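Local atomic coordinates of putative branched chain amino acid ABC transporter, periplasmic amino acid-binding protein (Brucella ovis, PDB entry 7JFN), a protein that probably serves as the periplasmic solute-binding component of an ABC-type amino-acid transport system, likely for branched-chain amino acids. Residues G261-T266 against V356-K361; L303-E308 against A332-P337; Y160-N165 against A206-A211; N220-L225 against L246-N251; N269-G274 against A363-D368. One frame throughout, in Å; residues are numbered along the deposited sequence.

In the fold
The chain has the two-lobed fold of the type I periplasmic binding proteins, and four of the contacts gather in one lobe. Contact 3 comes first along the chain, then contact 4. The segments of contacts 1 and 5 alternate after that, and both segments of contact 2 fall between the first and second segments of that pair. Contacts 1 and 5 have centres about 11 Å apart, joined by Gln-357 and Asn-269, while contact 4, its centre about 13 Å from that of contact 1, packs on it through Leu-246. Contacts 1, 2 and 3 reach one mixed sheet, although the centres of contacts 2 and 3 are about 39 Å apart, so this sheet spans much of the molecule.

Contact 1: G261-T266 against V356-K361; sequences GHIVST and VQEVSK
From its flat carboxamide, Gln-357 NE2 donates a hydrogen bond of 2.9 Å to Thr-266 OG1, which lies in the amide plane. The methyl Thr-266 CG2 sits 3.7 Å from the same NE2. This amide is bound at both ends: NE2 also meets Val-355 O, and OE1 receives Asn-269 ND2 from the loop beyond strand 263-266. Thr-266 OG1 has a second partner in Phe-268 N. The imidazole of His-262, whose side chain starts away from segment 356-361, meets the ring of Phe-241 edge-to-face and accepts the Phe-241 NH at ND1.

Between the strands runs an antiparallel ladder. Val-264 and Gln-357 form the hydrogen-bonded pair, with Gln-357 N 2.8 Å from Val-264 O in one direction and Val-264 N 3.0 Å from Gln-357 O in the other. Further along, Val-359 N reaches His-262 O, and Gly-261 N closes the ladder on Val-359 O at 2.8 Å.

Ile-263, Ser-265, Val-356 and Glu-358 share one face. There the CG2 branch of Ile-263 meets Val-356 CG1 at 3.6 Å. Ile-263 CG1, anti to the carbonyl carbon (chi1 -50°), places CD1 3.7 Å from Glu-358 CB. The extended chain of Glu-358 then runs past the backbone of Gly-261.

Helix 138-152 packs on Ile-263 and Ser-265 through Val-145, whereas Phe-374 of strand 373-380 lies against Val-264, Gln-357 and Val-359. Strand 263-266 thus stands between its parallel neighbour 240-243 and the antiparallel strand 350-360.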
# COMPACT_ATOMS: atom_id res chain seq x y z
N GLY A 261 -0.65 8.79 -20.64
CA GLY A 261 0.58 9.51 -20.43
C GLY A 261 0.91 9.82 -18.99
O GLY A 261 2.04 10.26 -18.71
N HIS A 262 -0.03 9.62 -18.07
CA HIS A 262 0.21 9.96 -16.67
C HIS A 262 0.78 8.76 -15.92
O HIS A 262 0.78 7.63 -16.42
CB HIS A 262 -1.08 10.49 -16.06
CG HIS A 262 -1.54 11.73 -16.74
ND1 HIS A 262 -0.88 12.93 -16.59
CD2 HIS A 262 -2.50 11.94 -17.68
CE1 HIS A 262 -1.47 13.85 -17.35
NE2 HIS A 262 -2.45 13.28 -18.02
N ILE A 263 1.36 9.04 -14.76
CA ILE A 263 2.35 8.16 -14.14
C ILE A 263 1.89 7.68 -12.78
O ILE A 263 1.26 8.42 -12.01
CB ILE A 263 3.70 8.90 -14.02
CG1 ILE A 263 4.09 9.55 -15.35
CG2 ILE A 263 4.82 7.96 -13.55
CD1 ILE A 263 4.32 8.55 -16.50
N VAL A 264 2.25 6.44 -12.43
CA VAL A 264 2.00 5.91 -11.10
C VAL A 264 3.16 4.98 -10.74
O VAL A 264 3.81 4.40 -11.61
CB VAL A 264 0.63 5.17 -11.03
CG1 VAL A 264 0.65 3.88 -11.87
CG2 VAL A 264 0.19 4.89 -9.59
N SER A 265 3.46 4.89 -9.44
CA SER A 265 4.45 3.93 -8.95
C SER A 265 3.75 2.96 -8.01
O SER A 265 3.08 3.39 -7.07
CB SER A 265 5.60 4.65 -8.22
OG SER A 265 6.56 3.71 -7.78
N THR A 266 3.87 1.66 -8.29
CA THR A 266 3.20 0.63 -7.47
C THR A 266 4.10 -0.59 -7.31
O THR A 266 5.10 -0.73 -8.02
CB THR A 266 1.87 0.19 -8.09
OG1 THR A 266 2.11 -0.86 -9.03
CG2 THR A 266 1.12 1.34 -8.80
N VAL A 356 7.56 1.88 -11.78
CA VAL A 356 6.98 3.13 -12.22
C VAL A 356 6.40 2.91 -13.62
O VAL A 356 7.05 2.29 -14.47
CB VAL A 356 8.02 4.26 -12.19
CG1 VAL A 356 7.36 5.61 -12.40
CG2 VAL A 356 8.76 4.24 -10.82
N GLN A 357 5.17 3.36 -13.81
CA GLN A 357 4.32 2.95 -14.92
C GLN A 357 3.64 4.16 -15.56
O GLN A 357 3.31 5.13 -14.87
CB GLN A 357 3.24 1.99 -14.43
CG GLN A 357 3.83 0.73 -13.79
CD GLN A 357 2.86 0.06 -12.84
OE1 GLN A 357 1.83 -0.46 -13.24
NE2 GLN A 357 3.19 0.09 -11.55
N GLU A 358 3.42 4.09 -16.87
CA GLU A 358 2.71 5.12 -17.61
C GLU A 358 1.43 4.52 -18.18
O GLU A 358 1.45 3.39 -18.67
CB GLU A 358 3.58 5.67 -18.75
CG GLU A 358 2.88 6.68 -19.66
CD GLU A 358 3.52 6.78 -21.03
OE1 GLU A 358 3.46 7.87 -21.65
OE2 GLU A 358 4.06 5.76 -21.51
N VAL A 359 0.33 5.28 -18.14
CA VAL A 359 -0.88 4.84 -18.84
C VAL A 359 -0.66 4.94 -20.34
O VAL A 359 -0.35 6.01 -20.88
CB VAL A 359 -2.10 5.67 -18.40
CG1 VAL A 359 -3.34 5.25 -19.21
CG2 VAL A 359 -2.34 5.46 -16.90
N SER A 360 -0.81 3.81 -21.04
CA SER A 360 -0.42 3.77 -22.44
C SER A 360 -1.28 2.77 -23.21
O SER A 360 -1.64 1.71 -22.68
CB SER A 360 1.06 3.38 -22.59
OG SER A 360 1.40 3.30 -23.97
N LYS A 361 -1.55 3.10 -24.46
CA LYS A 361 -2.13 2.13 -25.39
C LYS A 361 -1.16 1.00 -25.69
O LYS A 361 -1.58 -0.03 -26.22
CB LYS A 361 -2.53 2.81 -26.69
CG LYS A 361 -3.70 3.75 -26.56
CD LYS A 361 -4.13 4.29 -27.91
CE LYS A 361 -5.06 5.48 -27.74
NZ LYS A 361 -5.43 6.07 -29.06

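Contact 2: L303-E308 against A332-P337; sequences LQLFGE and ASVKTP
Leu-305 and Val-334 mark the closest backbone approach of helix 303-308 and strand 333-336, their CA atoms 5.6 Å apart. The segment axes approach to 7.5 Å and run at 135°, nearer antiparallel than parallel, and the two are joined by packing alone.

Val-334 projects at the helix. Its CG1, placed between the backbone N and carbonyl carbon (chi1 65°), presses on the helix backbone 3.7 Å from Leu-305 CA. One turn along, Glu-308 CB lies beside Val-334 CB, and the aliphatic Glu-308 CG rests 3.3 Å from Ser-333 O. Leu-305 reaches in the direction of Ala-332, with Leu-305 CD1 at 3.8 Å from Ala-332 CB. At the far end of the strand the extended Gln-304 crosses Thr-336, its OE1 3.4 Å from the methyl CG2. Thr-336 OG1 is engaged instead with Gly-339 O and Met-338 N, inside the turn that follows.

Strand 333-336 is the first arm of a beta hairpin completed by strand 339-343, which backs Val-334 and Thr-336 through Tyr-341. Helix 296-311, on which segment 303-308 lies, is flanked in turn by helix 26-44, where Gln-38 touches both Leu-303 and Gln-304.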
# COMPACT_ATOMS: atom_id res chain seq x y z
N LEU A 303 2.01 -11.23 2.66
CA LEU A 303 1.67 -12.50 3.28
C LEU A 303 2.56 -13.64 2.79
O LEU A 303 2.68 -14.66 3.49
CB LEU A 303 0.19 -12.80 3.05
CG LEU A 303 -0.75 -11.86 3.83
CD1 LEU A 303 -2.22 -12.18 3.51
CD2 LEU A 303 -0.45 -12.03 5.34
N GLN A 304 3.18 -13.49 1.62
CA GLN A 304 4.20 -14.44 1.18
C GLN A 304 5.44 -14.36 2.07
O GLN A 304 5.98 -15.39 2.49
CB GLN A 304 4.57 -14.17 -0.28
CG GLN A 304 3.58 -14.73 -1.26
CD GLN A 304 3.95 -14.48 -2.72
OE1 GLN A 304 5.02 -13.96 -3.02
NE2 GLN A 304 3.05 -14.87 -3.63
N LEU A 305 5.89 -13.14 2.36
CA LEU A 305 6.97 -12.95 3.33
C LEU A 305 6.58 -13.50 4.69
O LEU A 305 7.38 -14.17 5.36
CB LEU A 305 7.36 -11.47 3.44
CG LEU A 305 8.54 -11.25 4.42
CD1 LEU A 305 9.84 -11.86 3.88
CD2 LEU A 305 8.76 -9.80 4.68
N PHE A 306 5.35 -13.22 5.13
CA PHE A 306 4.84 -13.79 6.38
C PHE A 306 4.89 -15.33 6.36
O PHE A 306 5.30 -15.95 7.34
CB PHE A 306 3.42 -13.28 6.62
CG PHE A 306 2.75 -13.87 7.83
CD1 PHE A 306 3.19 -13.56 9.10
CD2 PHE A 306 1.65 -14.71 7.68
CE1 PHE A 306 2.55 -14.09 10.22
CE2 PHE A 306 1.02 -15.25 8.79
CZ PHE A 306 1.47 -14.94 10.06
N GLY A 307 4.47 -15.96 5.25
CA GLY A 307 4.50 -17.41 5.19
C GLY A 307 5.91 -17.96 5.24
O GLY A 307 6.17 -19.01 5.83
N GLU A 308 6.85 -17.24 4.62
CA GLU A 308 8.25 -17.64 4.70
C GLU A 308 8.75 -17.57 6.14
O GLU A 308 9.47 -18.47 6.61
CB GLU A 308 9.09 -16.74 3.79
CG GLU A 308 10.58 -17.06 3.79
CD GLU A 308 10.93 -18.42 3.18
OE1 GLU A 308 10.14 -18.98 2.40
OE2 GLU A 308 12.02 -18.92 3.50
N ALA A 332 13.32 -12.77 7.64
CA ALA A 332 12.87 -13.53 6.48
C ALA A 332 13.06 -12.74 5.19
O ALA A 332 13.09 -11.51 5.17
CB ALA A 332 11.39 -13.90 6.62
N SER A 333 13.19 -13.48 4.10
CA SER A 333 13.13 -12.90 2.77
C SER A 333 12.56 -13.95 1.85
O SER A 333 12.72 -15.15 2.06
CB SER A 333 14.50 -12.42 2.26
OG SER A 333 15.42 -13.47 2.26
N VAL A 334 11.87 -13.49 0.82
CA VAL A 334 11.20 -14.40 -0.10
C VAL A 334 11.31 -13.83 -1.50
O VAL A 334 11.29 -12.61 -1.69
CB VAL A 334 9.72 -14.63 0.31
CG1 VAL A 334 8.91 -13.37 0.17
CG2 VAL A 334 9.11 -15.84 -0.44
N LYS A 335 11.42 -14.71 -2.48
CA LYS A 335 11.31 -14.29 -3.87
C LYS A 335 9.85 -14.27 -4.27
O LYS A 335 9.21 -15.33 -4.33
CB LYS A 335 12.10 -15.23 -4.78
CG LYS A 335 13.58 -15.00 -4.76
CD LYS A 335 14.19 -15.20 -6.14
CE LYS A 335 15.23 -14.13 -6.43
NZ LYS A 335 16.22 -14.02 -5.33
N THR A 336 9.33 -13.10 -4.58
CA THR A 336 7.97 -12.94 -5.04
C THR A 336 7.94 -12.87 -6.55
O THR A 336 8.99 -12.87 -7.21
CB THR A 336 7.34 -11.67 -4.46
OG1 THR A 336 7.92 -10.53 -5.10
CG2 THR A 336 7.52 -11.61 -2.94
N PRO A 337 6.75 -12.82 -7.14
CA PRO A 337 6.66 -12.60 -8.60
C PRO A 337 7.33 -11.32 -9.07
O PRO A 337 7.60 -11.20 -10.27
CB PRO A 337 5.15 -12.57 -8.84
CG PRO A 337 4.63 -13.60 -7.82
CD PRO A 337 5.46 -13.28 -6.59

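Contact 3: Y160-N165 against A206-A211; sequences YSINQN and AKIQAA
Tyr-160 of strand 160-164 packs its ring against Ile-208 of helix 206-211, an element of a beta-alpha-beta crossover. The chain leaves strand 186-193, passes through helix 202-211 and enters strand 215-218. Strand 158-164 sits between those two strands in the parallel part of the sheet, so the crossover passes over it. The strand and helix segments run almost antiparallel, at 166°, with axes 10.0 Å apart.

The Tyr-160 side chain leaves the strand toward the helix, CB carrying CG anti to the backbone N (chi1 -161°). From CG onward the ring turns one face to Ile-208. The methylene Ile-208 CG1 is 3.5 Å above the ring centroid and only 5° off the normal, an almost ideally centred CH-pi contact. All six ring carbons therefore see it at similar range, CE2 of Tyr-160 being 3.7 Å from Ile-208 CG1.

The two sides of the ring then differ. CD1 of Tyr-160 meets Ala-211 CB at the edge, in the ring plane, at 3.9 Å. On the other side, CD2 of Tyr-160 comes to 4.1 Å from Ile-208 CD1. At the tip, the chain of Lys-207 crosses the tyrosine at about a right angle and brings its CE to 3.6 Å from Tyr-160 OH. The hydroxyl is hydrogen-bonded to Thr-191 OG1 of the neighbouring strand 186-193, which fixes the end of the ring.

Two residues on, Ile-162 points to the same side of the sheet, and its CD1 lies 4.3 Å from Ile-208 CD1.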
# COMPACT_ATOMS: atom_id res chain seq x y z
N TYR A 160 4.51 20.94 -9.18
CA TYR A 160 3.46 21.43 -8.32
C TYR A 160 3.04 20.27 -7.42
O TYR A 160 3.05 19.12 -7.86
CB TYR A 160 2.25 21.91 -9.15
CG TYR A 160 1.30 22.85 -8.42
CD1 TYR A 160 1.38 24.22 -8.64
CD2 TYR A 160 0.36 22.36 -7.52
CE1 TYR A 160 0.53 25.09 -7.98
CE2 TYR A 160 -0.51 23.25 -6.85
CZ TYR A 160 -0.40 24.60 -7.09
OH TYR A 160 -1.23 25.51 -6.46
N SER A 161 2.67 20.57 -6.18
CA SER A 161 2.18 19.57 -5.23
C SER A 161 0.73 19.90 -4.89
O SER A 161 0.45 21.01 -4.44
CB SER A 161 3.04 19.57 -3.95
OG SER A 161 2.46 18.75 -2.93
N ILE A 162 -0.18 18.96 -5.11
CA ILE A 162 -1.58 19.21 -4.77
C ILE A 162 -2.13 17.96 -4.11
O ILE A 162 -2.07 16.86 -4.69
CB ILE A 162 -2.43 19.65 -5.98
CG1 ILE A 162 -3.90 19.86 -5.55
CG2 ILE A 162 -2.30 18.67 -7.17
CD1 ILE A 162 -4.75 20.61 -6.61
N ASN A 163 -2.63 18.10 -2.89
CA ASN A 163 -3.06 16.93 -2.13
C ASN A 163 -4.26 17.29 -1.27
O ASN A 163 -4.66 18.46 -1.16
CB ASN A 163 -1.92 16.41 -1.25
CG ASN A 163 -0.74 15.96 -2.07
OD1 ASN A 163 -0.76 14.87 -2.64
ND2 ASN A 163 0.31 16.82 -2.16
N GLN A 164 -4.80 16.27 -0.61
CA GLN A 164 -5.95 16.42 0.27
C GLN A 164 -5.48 16.86 1.65
O GLN A 164 -4.44 16.41 2.13
CB GLN A 164 -6.68 15.08 0.37
CG GLN A 164 -7.19 14.56 -0.97
CD GLN A 164 -7.28 13.04 -1.06
OE1 GLN A 164 -6.32 12.35 -0.73
NE2 GLN A 164 -8.40 12.53 -1.56
N ASN A 165 -6.26 17.72 2.30
CA ASN A 165 -5.83 18.27 3.58
C ASN A 165 -6.22 17.34 4.73
O ASN A 165 -7.15 17.59 5.50
CB ASN A 165 -6.42 19.67 3.77
CG ASN A 165 -5.85 20.36 4.98
OD1 ASN A 165 -4.78 19.97 5.48
ND2 ASN A 165 -6.54 21.38 5.47
N ALA A 206 -6.29 26.32 -12.61
CA ALA A 206 -5.86 27.63 -13.08
C ALA A 206 -4.60 28.09 -12.36
O ALA A 206 -3.71 28.68 -12.98
CB ALA A 206 -6.99 28.66 -12.89
N LYS A 207 -4.52 27.83 -11.05
CA LYS A 207 -3.30 28.10 -10.28
C LYS A 207 -2.12 27.27 -10.78
O LYS A 207 -1.00 27.78 -10.88
CB LYS A 207 -3.52 27.81 -8.80
CG LYS A 207 -4.31 28.88 -8.05
CD LYS A 207 -4.16 28.69 -6.55
CE LYS A 207 -2.68 28.77 -6.13
NZ LYS A 207 -2.52 28.89 -4.66
N ILE A 208 -2.35 26.00 -11.08
CA ILE A 208 -1.28 25.16 -11.58
C ILE A 208 -0.81 25.66 -12.94
O ILE A 208 0.39 25.71 -13.22
CB ILE A 208 -1.72 23.69 -11.63
CG1 ILE A 208 -2.04 23.18 -10.22
CG2 ILE A 208 -0.64 22.82 -12.28
CD1 ILE A 208 -2.68 21.81 -10.19
N GLN A 209 -1.76 26.02 -13.82
CA GLN A 209 -1.41 26.59 -15.11
C GLN A 209 -0.56 27.84 -14.94
O GLN A 209 0.43 28.03 -15.65
CB GLN A 209 -2.67 26.89 -15.92
CG GLN A 209 -2.95 25.86 -17.02
CD GLN A 209 -4.28 26.08 -17.74
OE1 GLN A 209 -5.17 26.75 -17.24
NE2 GLN A 209 -4.40 25.49 -18.93
N ALA A 210 -0.94 28.69 -13.98
CA ALA A 210 -0.19 29.92 -13.73
C ALA A 210 1.22 29.65 -13.24
O ALA A 210 2.12 30.48 -13.43
CB ALA A 210 -0.95 30.80 -12.73
N ALA A 211 1.45 28.49 -12.60
CA ALA A 211 2.76 28.17 -12.05
C ALA A 211 3.73 27.64 -13.09
O ALA A 211 4.93 27.55 -12.80
CB ALA A 211 2.62 27.14 -10.91

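Contact 4: N220-L225 against L246-N251; sequences NWSNDL and LDQPGN
Gln-248 and Ser-222 are paired through both ends of the glutamine amide. Ser-222 N donates to Gln-248 OE1 at 2.8 Å in a nearly straight bond (171°), lying in the carbonyl plane on a lone pair. In return, Gln-248 NE2 donates to Ser-222 OG at 2.9 Å, with the hydroxyl close to the amide plane. With CG anti to the carbonyl carbon (chi1 -61°), the extended Gln-248 chain brings its amide to Ser-222. The two bonds hold the amide against the backbone of Ser-222, and Trp-221 CA stands 3.6 Å from the same OE1. A second donor, Asn-251 ND2, reaches Gln-248 OE1 at 3.0 Å, but from 37° above the carbonyl plane. Asn-251 ND2 also makes a weak bond to Leu-246 O.

Ser-222 occupies the N-cap position of helix 223-235, yet its hydroxyl makes no capping bond and serves Gln-248 instead. Gln-248 in turn opens a type II beta turn to Asn-251, closed by Asn-251 N on Gln-248 O. The two segments follow the adjacent parallel strands 215-218 and 240-243, at the carboxyl edge of the sheet, the edge that in type I periplasmic binding proteins borders the ligand cleft. A bound nitrate, probably from the crystallisation liquor, lies about 4 Å from the side chain of Trp-221, whose NE1 is hydrogen-bonded to Tyr-166 OH.

Within 220-225, Asn-220 ND2 donates to Asp-224 O at 2.9 Å and is also bonded to His-193 NE2. Asp-224 OD2 receives Asn-196 N and Gln-164 NE2. Beside this polar network, Leu-225 CD2 packs against Leu-246 CA at 3.8 Å.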
# COMPACT_ATOMS: atom_id res chain seq x y z
N ASN A 220 -3.84 12.12 -4.43
CA ASN A 220 -5.29 12.06 -4.41
C ASN A 220 -5.81 10.71 -4.89
O ASN A 220 -5.15 9.99 -5.65
CB ASN A 220 -5.89 13.18 -5.29
CG ASN A 220 -5.75 14.55 -4.67
OD1 ASN A 220 -5.06 14.72 -3.68
ND2 ASN A 220 -6.37 15.54 -5.30
N TRP A 221 -7.01 10.36 -4.43
CA TRP A 221 -7.67 9.12 -4.82
C TRP A 221 -9.12 9.40 -5.20
O TRP A 221 -9.70 10.42 -4.81
CB TRP A 221 -7.59 8.06 -3.71
CG TRP A 221 -7.80 8.63 -2.31
CD1 TRP A 221 -6.82 9.03 -1.43
CD2 TRP A 221 -9.05 8.87 -1.65
NE1 TRP A 221 -7.39 9.48 -0.26
CE2 TRP A 221 -8.75 9.40 -0.37
CE3 TRP A 221 -10.39 8.68 -2.01
CZ2 TRP A 221 -9.76 9.75 0.54
CZ3 TRP A 221 -11.39 9.03 -1.10
CH2 TRP A 221 -11.07 9.55 0.16
N SER A 222 -9.68 8.50 -6.02
CA SER A 222 -11.09 8.52 -6.43
C SER A 222 -11.42 9.89 -7.03
O SER A 222 -10.65 10.37 -7.88
CB SER A 222 -11.96 8.11 -5.25
OG SER A 222 -11.64 6.80 -4.84
N ASN A 223 -12.54 10.52 -6.66
CA ASN A 223 -12.97 11.73 -7.35
C ASN A 223 -11.93 12.83 -7.25
O ASN A 223 -11.72 13.58 -8.21
CB ASN A 223 -14.31 12.23 -6.81
CG ASN A 223 -15.46 11.39 -7.28
OD1 ASN A 223 -15.31 10.59 -8.20
ND2 ASN A 223 -16.63 11.57 -6.66
N ASP A 224 -11.25 12.94 -6.10
CA ASP A 224 -10.25 13.98 -5.95
C ASP A 224 -9.10 13.82 -6.95
O ASP A 224 -8.43 14.81 -7.28
CB ASP A 224 -9.67 13.99 -4.53
CG ASP A 224 -10.58 14.68 -3.52
OD1 ASP A 224 -11.64 15.24 -3.91
OD2 ASP A 224 -10.24 14.64 -2.33
N LEU A 225 -8.83 12.59 -7.40
CA LEU A 225 -7.85 12.40 -8.46
C LEU A 225 -8.50 12.58 -9.84
O LEU A 225 -8.01 13.37 -10.67
CB LEU A 225 -7.23 11.00 -8.35
CG LEU A 225 -6.13 10.74 -9.38
CD1 LEU A 225 -4.98 11.73 -9.19
CD2 LEU A 225 -5.66 9.27 -9.29
N LEU A 246 -3.37 6.11 -9.41
CA LEU A 246 -4.01 6.12 -10.72
C LEU A 246 -4.65 4.77 -11.06
O LEU A 246 -5.64 4.72 -11.80
CB LEU A 246 -2.99 6.54 -11.78
CG LEU A 246 -3.53 6.93 -13.15
CD1 LEU A 246 -4.71 7.90 -13.06
CD2 LEU A 246 -2.43 7.54 -13.99
N ASP A 247 -4.14 3.67 -10.50
CA ASP A 247 -4.62 2.35 -10.87
C ASP A 247 -5.73 1.80 -9.95
O ASP A 247 -5.99 0.59 -10.00
CB ASP A 247 -3.47 1.35 -10.95
CG ASP A 247 -2.81 1.09 -9.62
OD1 ASP A 247 -2.78 2.02 -8.78
OD2 ASP A 247 -2.31 -0.05 -9.42
N GLN A 248 -6.40 2.64 -9.17
CA GLN A 248 -7.63 2.16 -8.54
C GLN A 248 -8.54 1.55 -9.60
O GLN A 248 -8.64 2.09 -10.71
CB GLN A 248 -8.40 3.28 -7.86
CG GLN A 248 -7.70 4.00 -6.75
CD GLN A 248 -8.48 5.22 -6.37
OE1 GLN A 248 -8.29 6.29 -6.96
NE2 GLN A 248 -9.40 5.07 -5.42
N PRO A 249 -9.22 0.45 -9.30
CA PRO A 249 -10.16 -0.14 -10.27
C PRO A 249 -11.18 0.90 -10.72
O PRO A 249 -11.69 1.68 -9.91
CB PRO A 249 -10.80 -1.28 -9.48
CG PRO A 249 -9.77 -1.64 -8.48
CD PRO A 249 -9.12 -0.35 -8.07
N GLY A 250 -11.41 0.95 -12.02
CA GLY A 250 -12.35 1.90 -12.58
C GLY A 250 -11.75 3.21 -13.04
O GLY A 250 -12.35 3.88 -13.89
N ASN A 251 -10.58 3.61 -12.51
CA ASN A 251 -10.04 4.94 -12.84
C ASN A 251 -9.78 5.08 -14.33
O ASN A 251 -10.12 6.11 -14.92
CB ASN A 251 -8.74 5.22 -12.07
CG ASN A 251 -9.01 5.66 -10.66
OD1 ASN A 251 -10.17 5.68 -10.22
ND2 ASN A 251 -7.95 6.01 -9.92

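Contact 5: N269-G274 against A363-D368; sequences NPEANG and ARIKAD
Glu-271 OE1 is gripped by two successive backbone NH groups of segment 363-368. Ile-365 N donates to OE1 at 2.9 Å along a nearly straight line (169°), approaching from above the carboxylate plane, 60° out of it. Arg-364 N also reaches OE1, at 2.9 Å, but this second bond is bent and weak. The stronger bond of Arg-364 N is to Glu-271 OE2, met on the syn side at 3.0 Å, so the NH of Arg-364 is shared unevenly between the two oxygens.

The glutamate attains this position with an extended chain, its CG anti to the carbonyl carbon (chi1 -51°). Along the way the aliphatic part slides past Ile-365, running in the opposite direction, with Glu-271 CG 4.0 Å from Ile-365 CG1. Pro-270 adds its CG, 4.2 Å from the same CG1 atom, and Met-278 of helix 274-288 touches Ile-365 as well.

The backbone under Glu-271 is fixed by an Asx turn, in which its own N donates to Asn-269 OD1 at 2.8 Å. A type I beta turn from Asn-269 to Ala-272 overlaps it. Asn-269 ND2 is bonded to Phe-374 O of strand 373-380, which ties this loop to the sheet.

Within the two segments the carboxylate is held by peptide NH groups; Arg-364 NE stays 5.2 Å from Glu-271 OE2, too far for a salt bridge, although its positive charge may still add to the field. Such surroundings would be expected to favour the ionised carboxylate and probably lower its pKa; the bonds themselves link the two loops at the surface.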
# COMPACT_ATOMS: atom_id res chain seq x y z
N ASN A 269 3.44 -4.95 -11.60
CA ASN A 269 2.83 -4.79 -12.89
C ASN A 269 2.96 -6.14 -13.59
O ASN A 269 4.04 -6.74 -13.56
CB ASN A 269 3.50 -3.66 -13.70
CG ASN A 269 2.90 -3.50 -15.09
OD1 ASN A 269 3.09 -4.34 -15.97
ND2 ASN A 269 2.17 -2.40 -15.29
N PRO A 270 1.88 -6.65 -14.19
CA PRO A 270 1.92 -8.02 -14.73
C PRO A 270 2.92 -8.18 -15.86
O PRO A 270 3.35 -9.31 -16.14
CB PRO A 270 0.47 -8.26 -15.20
CG PRO A 270 -0.09 -6.91 -15.42
CD PRO A 270 0.56 -6.01 -14.39
N GLU A 271 3.32 -7.08 -16.50
CA GLU A 271 4.30 -7.10 -17.57
C GLU A 271 5.73 -6.81 -17.11
O GLU A 271 6.65 -6.83 -17.94
CB GLU A 271 3.89 -6.10 -18.66
CG GLU A 271 2.43 -6.27 -19.11
CD GLU A 271 1.99 -5.25 -20.15
OE1 GLU A 271 0.89 -4.68 -20.00
OE2 GLU A 271 2.74 -5.01 -21.13
N ALA A 272 5.94 -6.55 -15.81
CA ALA A 272 7.22 -6.07 -15.32
C ALA A 272 8.25 -7.16 -15.06
O ALA A 272 9.43 -6.84 -14.92
CB ALA A 272 7.04 -5.26 -14.02
N ASN A 273 7.85 -8.43 -14.99
CA ASN A 273 8.82 -9.49 -14.70
C ASN A 273 8.49 -10.75 -15.49
O ASN A 273 8.43 -11.85 -14.95
CB ASN A 273 8.87 -9.77 -13.19
CG ASN A 273 10.12 -10.54 -12.77
OD1 ASN A 273 11.13 -10.55 -13.48
ND2 ASN A 273 10.05 -11.20 -11.62
N GLY A 274 8.30 -10.59 -16.80
CA GLY A 274 8.21 -11.71 -17.74
C GLY A 274 7.20 -12.76 -17.31
O GLY A 274 6.08 -12.45 -16.88
N ALA A 363 0.64 -0.72 -23.54
CA ALA A 363 0.61 -1.79 -22.56
C ALA A 363 -0.12 -2.99 -23.15
O ALA A 363 -1.10 -2.84 -23.88
CB ALA A 363 -0.07 -1.32 -21.26
N ARG A 364 0.38 -4.18 -22.85
CA ARG A 364 -0.24 -5.36 -23.45
C ARG A 364 -1.50 -5.76 -22.70
O ARG A 364 -2.51 -6.11 -23.33
CB ARG A 364 0.76 -6.51 -23.48
CG ARG A 364 0.32 -7.59 -24.40
CD ARG A 364 1.37 -8.67 -24.50
NE ARG A 364 1.33 -9.55 -23.34
CZ ARG A 364 0.71 -10.73 -23.34
NH1 ARG A 364 0.08 -11.15 -24.43
NH2 ARG A 364 0.73 -11.49 -22.26
N ILE A 365 -1.47 -5.70 -21.38
CA ILE A 365 -2.62 -5.97 -20.53
C ILE A 365 -3.37 -4.65 -20.33
O ILE A 365 -2.79 -3.68 -19.85
CB ILE A 365 -2.18 -6.56 -19.18
CG1 ILE A 365 -1.30 -7.80 -19.39
CG2 ILE A 365 -3.37 -6.81 -18.27
CD1 ILE A 365 -2.05 -9.02 -19.79
N LYS A 366 -4.65 -4.63 -20.71
CA LYS A 366 -5.47 -3.41 -20.62
C LYS A 366 -6.19 -3.29 -19.28
O LYS A 366 -6.50 -4.28 -18.63
CB LYS A 366 -6.52 -3.40 -21.74
CG LYS A 366 -5.98 -3.63 -23.13
CD LYS A 366 -4.91 -2.62 -23.45
CE LYS A 366 -4.35 -2.87 -24.83
NZ LYS A 366 -3.49 -1.73 -25.27
N ALA A 367 -6.46 -2.04 -18.88
CA ALA A 367 -7.20 -1.74 -17.66
C ALA A 367 -8.64 -1.35 -17.99
O ALA A 367 -8.91 -0.63 -18.96
CB ALA A 367 -6.55 -0.60 -16.87
N ASP A 368 -9.57 -1.87 -17.17
CA ASP A 368 -10.99 -1.50 -17.22
C ASP A 368 -11.62 -1.68 -18.61
O ASP A 368 -12.60 -1.02 -18.96
CB ASP A 368 -11.19 -0.06 -16.72
CG ASP A 368 -10.68 0.13 -15.30
OD1 ASP A 368 -10.59 -0.86 -14.54
OD2 ASP A 368 -10.36 1.29 -14.95